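Local coordinates for Lin1909 protein (Listeria innocua, PDB 3FIJ) that is uncharacterised but probably acts as a class I glutamine amidotransferase-like hydrolase, perhaps on gamma-glutamyl-gamma-aminobutyrate, and binds manganese, at residues P110-C115 with Q234-E239; A165-N170 with E230-A235. All coordinates share one frame; numbering follows the deposited sequence.

Contact 1: residues P110-C115 with Q234-E239; sequences PIFAIC and QALVDE
L236 packs against F112 and P110, so that one leucine of helix 227-241 meets both the middle of strand 111-114 and the residue leading into it. The apolar contacts carry the joint. Both methyls of L236 reach the CB of F112, CD2 at 3.6 Å and CD1 at 3.9 Å, and the two side chains run obliquely past one another. With CG of F112 anti to the backbone N (chi1 -178°), the ring is carried off along the helix toward its earlier turns, and L236 CD2 comes only to its edge, near the ring plane. On one face of that ring lies I114 CG1, 4.0 Å above the plane and toward the rim. P110 meets the next turn of the helix: its CB touches both L236 CD1 and the CB of E239, each at 4.0 Å, while its CG lies 3.9 Å from the backbone C of E239. E239 thus contributes the base of its side chain, and its carboxylate leads away from the strand.

The polar bonds do not join strand and helix. On a part of the helix not touching the strand, Q234 NE2 donates to D238 OD1 (2.8 Å), meeting the oxygen from above the carboxylate plane but staying near its own amide plane. The strand's backbone is paired with L65 and L67 on one flank and W211 and L213 on the other.

F233 meets the F112 ring edge-to-face, and L232, L213 and V215 also touch F112. A C-terminal helix lying on a central parallel strand is the alpha/beta layering of the class I glutamine amidotransferase fold; the strand ends at I114, followed by C115, the N-cap of helix 116-124, and the placing of C115 with H218 and E220 is consistent with the family's Cys-His-Glu triad.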
loop_
_atom_site.group_PDB
_atom_site.type_symbol
_atom_site.label_atom_id
_atom_site.label_comp_id
_atom_site.label_asym_id
_atom_site.label_seq_id
_atom_site.Cartn_x
_atom_site.Cartn_y
_atom_site.Cartn_z
ATOM N N PRO A 110 -31.512 28.161 -15.774
ATOM C CA PRO A 110 -30.240 28.572 -15.170
ATOM C C PRO A 110 -29.166 27.481 -15.139
ATOM O O PRO A 110 -29.464 26.302 -14.950
ATOM C CB PRO A 110 -30.659 29.026 -13.783
ATOM C CG PRO A 110 -31.781 28.076 -13.462
ATOM C CD PRO A 110 -32.573 28.078 -14.752
ATOM N N ILE A 111 -27.919 27.902 -15.320
ATOM C CA ILE A 111 -26.761 27.011 -15.351
ATOM C C ILE A 111 -25.676 27.507 -14.396
ATOM O O ILE A 111 -25.288 28.670 -14.452
ATOM C CB ILE A 111 -26.132 26.986 -16.766
ATOM C CG1 ILE A 111 -27.173 26.533 -17.787
ATOM C CG2 ILE A 111 -24.858 26.112 -16.778
ATOM C CD1 ILE A 111 -26.719 26.690 -19.239
ATOM N N PHE A 112 -25.199 26.622 -13.526
ATOM C CA PHE A 112 -24.125 26.935 -12.586
ATOM C C PHE A 112 -23.025 25.902 -12.870
ATOM O O PHE A 112 -23.242 24.690 -12.770
ATOM C CB PHE A 112 -24.635 26.845 -11.127
ATOM C CG PHE A 112 -23.597 27.215 -10.073
ATOM C CD1 PHE A 112 -22.594 28.149 -10.342
ATOM C CD2 PHE A 112 -23.633 26.627 -8.811
ATOM C CE1 PHE A 112 -21.634 28.493 -9.363
ATOM C CE2 PHE A 112 -22.681 26.968 -7.830
ATOM C CZ PHE A 112 -21.680 27.902 -8.113
ATOM N N ALA A 113 -21.849 26.387 -13.249
ATOM C CA ALA A 113 -20.732 25.506 -13.565
ATOM C C ALA A 113 -19.574 25.678 -12.586
ATOM O O ALA A 113 -19.206 26.797 -12.225
ATOM C CB ALA A 113 -20.258 25.774 -14.982
ATOM N N ILE A 114 -18.993 24.555 -12.173
ATOM C CA ILE A 114 -17.886 24.558 -11.233
ATOM C C ILE A 114 -16.623 23.870 -11.778
ATOM O O ILE A 114 -16.695 22.774 -12.347
ATOM C CB ILE A 114 -18.326 23.882 -9.899
ATOM C CG1 ILE A 114 -19.293 24.812 -9.146
ATOM C CG2 ILE A 114 -17.111 23.539 -9.049
ATOM C CD1 ILE A 114 -19.936 24.194 -7.902
ATOM N N CYS A 115 -15.474 24.521 -11.585
ATOM C CA CYS A 115 -14.172 24.009 -12.020
ATOM C C CYS A 115 -14.243 23.578 -13.482
ATOM O O CYS A 115 -14.445 24.400 -14.366
ATOM C CB CYS A 115 -13.749 22.823 -11.136
ATOM S SG CYS A 115 -11.985 22.431 -11.217
ATOM N N GLN A 234 -27.480 28.835 -3.628
ATOM C CA GLN A 234 -28.797 29.389 -3.324
ATOM C C GLN A 234 -29.303 30.139 -4.546
ATOM O O GLN A 234 -30.464 29.990 -4.945
ATOM C CB GLN A 234 -28.722 30.344 -2.129
ATOM C CG GLN A 234 -30.081 30.868 -1.672
ATOM C CD GLN A 234 -31.025 29.752 -1.249
ATOM O OE1 GLN A 234 -30.767 29.036 -0.276
ATOM N NE2 GLN A 234 -32.120 29.596 -1.981
ATOM N N ALA A 235 -28.421 30.936 -5.144
ATOM C CA ALA A 235 -28.766 31.712 -6.334
ATOM C C ALA A 235 -29.231 30.786 -7.463
ATOM O O ALA A 235 -30.238 31.047 -8.115
ATOM C CB ALA A 235 -27.567 32.535 -6.781
ATOM N N LEU A 236 -28.502 29.700 -7.695
ATOM C CA LEU A 236 -28.887 28.757 -8.743
ATOM C C LEU A 236 -30.302 28.236 -8.499
ATOM O O LEU A 236 -31.118 28.183 -9.412
ATOM C CB LEU A 236 -27.925 27.568 -8.790
ATOM C CG LEU A 236 -28.425 26.436 -9.694
ATOM C CD1 LEU A 236 -28.489 26.919 -11.151
ATOM C CD2 LEU A 236 -27.503 25.230 -9.565
ATOM N N VAL A 237 -30.588 27.848 -7.260
ATOM C CA VAL A 237 -31.908 27.334 -6.924
ATOM C C VAL A 237 -32.973 28.429 -6.992
ATOM O O VAL A 237 -34.077 28.189 -7.481
ATOM C CB VAL A 237 -31.915 26.677 -5.520
ATOM C CG1 VAL A 237 -33.352 26.411 -5.064
ATOM C CG2 VAL A 237 -31.124 25.368 -5.566
ATOM N N ASP A 238 -32.647 29.624 -6.502
ATOM C CA ASP A 238 -33.598 30.737 -6.548
ATOM C C ASP A 238 -33.962 31.027 -7.994
ATOM O O ASP A 238 -35.131 31.190 -8.342
ATOM C CB ASP A 238 -32.999 32.010 -5.937
ATOM C CG ASP A 238 -32.902 31.945 -4.433
ATOM O OD1 ASP A 238 -33.602 31.098 -3.836
ATOM O OD2 ASP A 238 -32.142 32.746 -3.845
ATOM N N GLU A 239 -32.936 31.085 -8.832
ATOM C CA GLU A 239 -33.114 31.370 -10.241
ATOM C C GLU A 239 -33.874 30.249 -10.950
ATOM O O GLU A 239 -34.778 30.512 -11.743
ATOM C CB GLU A 239 -31.750 31.594 -10.887
ATOM C CG GLU A 239 -31.713 32.694 -11.935
ATOM C CD GLU A 239 -32.038 34.072 -11.379
ATOM O OE1 GLU A 239 -31.570 34.415 -10.272
ATOM O OE2 GLU A 239 -32.752 34.828 -12.068
#

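Contact 2: residues A165-N170 with E230-A235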
loop_
_atom_site.group_PDB
_atom_site.type_symbol
_atom_site.label_atom_id
_atom_site.label_comp_id
_atom_site.label_asym_id
_atom_site.label_seq_id
_atom_site.Cartn_x
_atom_site.Cartn_y
_atom_site.Cartn_z
ATOM N N ALA A 165 -20.346 39.508 -7.676
ATOM C CA ALA A 165 -20.220 40.562 -6.673
ATOM C C ALA A 165 -21.442 40.681 -5.761
ATOM O O ALA A 165 -21.371 41.310 -4.708
ATOM C CB ALA A 165 -19.926 41.908 -7.356
ATOM N N LYS A 166 -22.557 40.080 -6.161
ATOM C CA LYS A 166 -23.767 40.113 -5.341
ATOM C C LYS A 166 -23.613 39.121 -4.195
ATOM O O LYS A 166 -24.380 39.141 -3.230
ATOM C CB LYS A 166 -24.996 39.698 -6.152
ATOM C CG LYS A 166 -25.363 40.615 -7.296
ATOM C CD LYS A 166 -26.623 40.118 -7.993
ATOM C CE LYS A 166 -26.965 40.971 -9.209
ATOM N NZ LYS A 166 -28.164 40.453 -9.935
ATOM N N HIS A 167 -22.618 38.248 -4.307
ATOM C CA HIS A 167 -22.413 37.235 -3.288
ATOM C C HIS A 167 -21.013 37.203 -2.681
ATOM O O HIS A 167 -20.831 36.726 -1.566
ATOM C CB HIS A 167 -22.777 35.870 -3.872
ATOM C CG HIS A 167 -24.126 35.836 -4.527
ATOM N ND1 HIS A 167 -24.302 35.994 -5.887
ATOM C CD2 HIS A 167 -25.365 35.677 -4.008
ATOM C CE1 HIS A 167 -25.587 35.932 -6.175
ATOM N NE2 HIS A 167 -26.258 35.740 -5.053
ATOM N N HIS A 168 -20.025 37.713 -3.406
ATOM C CA HIS A 168 -18.655 37.727 -2.907
ATOM C C HIS A 168 -18.031 39.127 -2.904
ATOM O O HIS A 168 -18.198 39.897 -3.849
ATOM C CB HIS A 168 -17.756 36.795 -3.742
ATOM C CG HIS A 168 -18.028 35.331 -3.557
ATOM N ND1 HIS A 168 -18.650 34.820 -2.439
ATOM C CD2 HIS A 168 -17.709 34.265 -4.328
ATOM C CE1 HIS A 168 -18.705 33.502 -2.532
ATOM N NE2 HIS A 168 -18.141 33.139 -3.669
ATOM N N PRO A 169 -17.309 39.476 -1.827
ATOM C CA PRO A 169 -16.665 40.786 -1.745
ATOM C C PRO A 169 -15.355 40.710 -2.512
ATOM O O PRO A 169 -14.840 39.620 -2.750
ATOM C CB PRO A 169 -16.439 40.964 -0.252
ATOM C CG PRO A 169 -16.165 39.576 0.198
ATOM C CD PRO A 169 -17.229 38.777 -0.530
ATOM N N ASN A 170 -14.818 41.859 -2.904
ATOM C CA ASN A 170 -13.567 41.874 -3.640
ATOM C C ASN A 170 -12.449 41.353 -2.732
ATOM O O ASN A 170 -12.514 41.500 -1.517
ATOM C CB ASN A 170 -13.259 43.295 -4.105
ATOM C CG ASN A 170 -12.096 43.349 -5.073
ATOM O OD1 ASN A 170 -12.013 42.540 -6.004
ATOM N ND2 ASN A 170 -11.197 44.311 -4.871
ATOM N N GLU A 230 -22.259 29.183 0.064
ATOM C CA GLU A 230 -23.605 28.633 0.030
ATOM C C GLU A 230 -24.540 29.505 -0.816
ATOM O O GLU A 230 -25.421 28.992 -1.506
ATOM C CB GLU A 230 -24.166 28.493 1.443
ATOM C CG GLU A 230 -25.524 27.833 1.454
ATOM C CD GLU A 230 -26.109 27.698 2.841
ATOM O OE1 GLU A 230 -25.369 27.309 3.768
ATOM O OE2 GLU A 230 -27.317 27.970 2.997
ATOM N N GLN A 231 -24.346 30.820 -0.759
ATOM C CA GLN A 231 -25.173 31.738 -1.539
ATOM C C GLN A 231 -25.122 31.421 -3.034
ATOM O O GLN A 231 -26.108 31.606 -3.757
ATOM C CB GLN A 231 -24.716 33.179 -1.328
ATOM C CG GLN A 231 -25.072 33.774 0.014
ATOM C CD GLN A 231 -24.710 35.244 0.073
ATOM O OE1 GLN A 231 -25.148 36.043 -0.771
ATOM N NE2 GLN A 231 -23.899 35.614 1.061
ATOM N N LEU A 232 -23.970 30.952 -3.501
ATOM C CA LEU A 232 -23.837 30.617 -4.911
ATOM C C LEU A 232 -24.855 29.557 -5.289
ATOM O O LEU A 232 -25.584 29.702 -6.269
ATOM C CB LEU A 232 -22.414 30.133 -5.208
ATOM C CG LEU A 232 -21.401 31.241 -5.529
ATOM C CD1 LEU A 232 -21.521 32.369 -4.505
ATOM C CD2 LEU A 232 -19.997 30.670 -5.559
ATOM N N PHE A 233 -24.921 28.488 -4.506
ATOM C CA PHE A 233 -25.878 27.436 -4.813
ATOM C C PHE A 233 -27.308 27.930 -4.592
ATOM O O PHE A 233 -28.239 27.501 -5.287
ATOM C CB PHE A 233 -25.617 26.197 -3.961
ATOM C CG PHE A 233 -24.259 25.593 -4.166
ATOM C CD1 PHE A 233 -23.194 25.944 -3.344
ATOM C CD2 PHE A 233 -24.039 24.680 -5.199
ATOM C CE1 PHE A 233 -21.934 25.401 -3.543
ATOM C CE2 PHE A 233 -22.779 24.131 -5.407
ATOM C CZ PHE A 233 -21.724 24.494 -4.575
ATOM N N GLN A 234 -27.480 28.835 -3.628
ATOM C CA GLN A 234 -28.797 29.389 -3.324
ATOM C C GLN A 234 -29.303 30.139 -4.546
ATOM O O GLN A 234 -30.464 29.990 -4.945
ATOM C CB GLN A 234 -28.722 30.344 -2.129
ATOM C CG GLN A 234 -30.081 30.868 -1.672
ATOM C CD GLN A 234 -31.025 29.752 -1.249
ATOM O OE1 GLN A 234 -30.767 29.036 -0.276
ATOM N NE2 GLN A 234 -32.120 29.596 -1.981
ATOM N N ALA A 235 -28.421 30.936 -5.144
ATOM C CA ALA A 235 -28.766 31.712 -6.334
ATOM C C ALA A 235 -29.231 30.786 -7.463
ATOM O O ALA A 235 -30.238 31.047 -8.115
ATOM C CB ALA A 235 -27.567 32.535 -6.781
#
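H167 and Q231 meet obliquely, the imidazole ring and the amide turned 72° apart. The extended chain of Q231 brings OE1 to the edge of the ring, near its plane, where it lies 3.3 Å from H167 CD2, a carbon-to-oxygen approach; farther back, Q231 CB lies 3.7 Å from the same CD2. With CG beside the backbone N (chi1 -51°), the H167 ring extends along the helix surface, and its NE2 comes within 3.9 Å of A235 CB, one turn beyond Q231. K166 CB lies over one face of this ring, 3.7 Å above the plane and toward its rim.

H168 and L232 cross at about a right angle. Both methyls of the leucine, CD1 and CD2, come to 3.6 Å from H168 NE2, and CD1 also reaches H167 CB at 3.8 Å, so L232 touches both histidines. A weak bond from H168 ND1 to the carbonyl O of H167 (3.0 Å) helps to set the second ring.

The loop joining strands 154-158 and 172-174 is thereby laid on helix 227-241: H168 also touches I158 of the first strand and E228 in the helix, whereas E230 and F233 turn to helix 31-40.

Overall arrangement
Contact 1 and contact 2 lie about 10 Å apart, centre to centre, and share helix 227-241, where their helical segments overlap at Q234 and A235. In chain order, strand 111-114 comes first, then loop residues 165-170, and the helix near the C-terminus closes both contacts. The helix rests on the parallel part of the mixed sheet through contact 1 and receives the loop at the antiparallel end of that sheet through contact 2. F112 CZ touches L232 CB at 3.7 Å, joining the two directly. The C-terminal helix thus touches both the strand leading to the presumed nucleophile C115 and a loop that follows strand 154-158, which bears the manganese ligand H154.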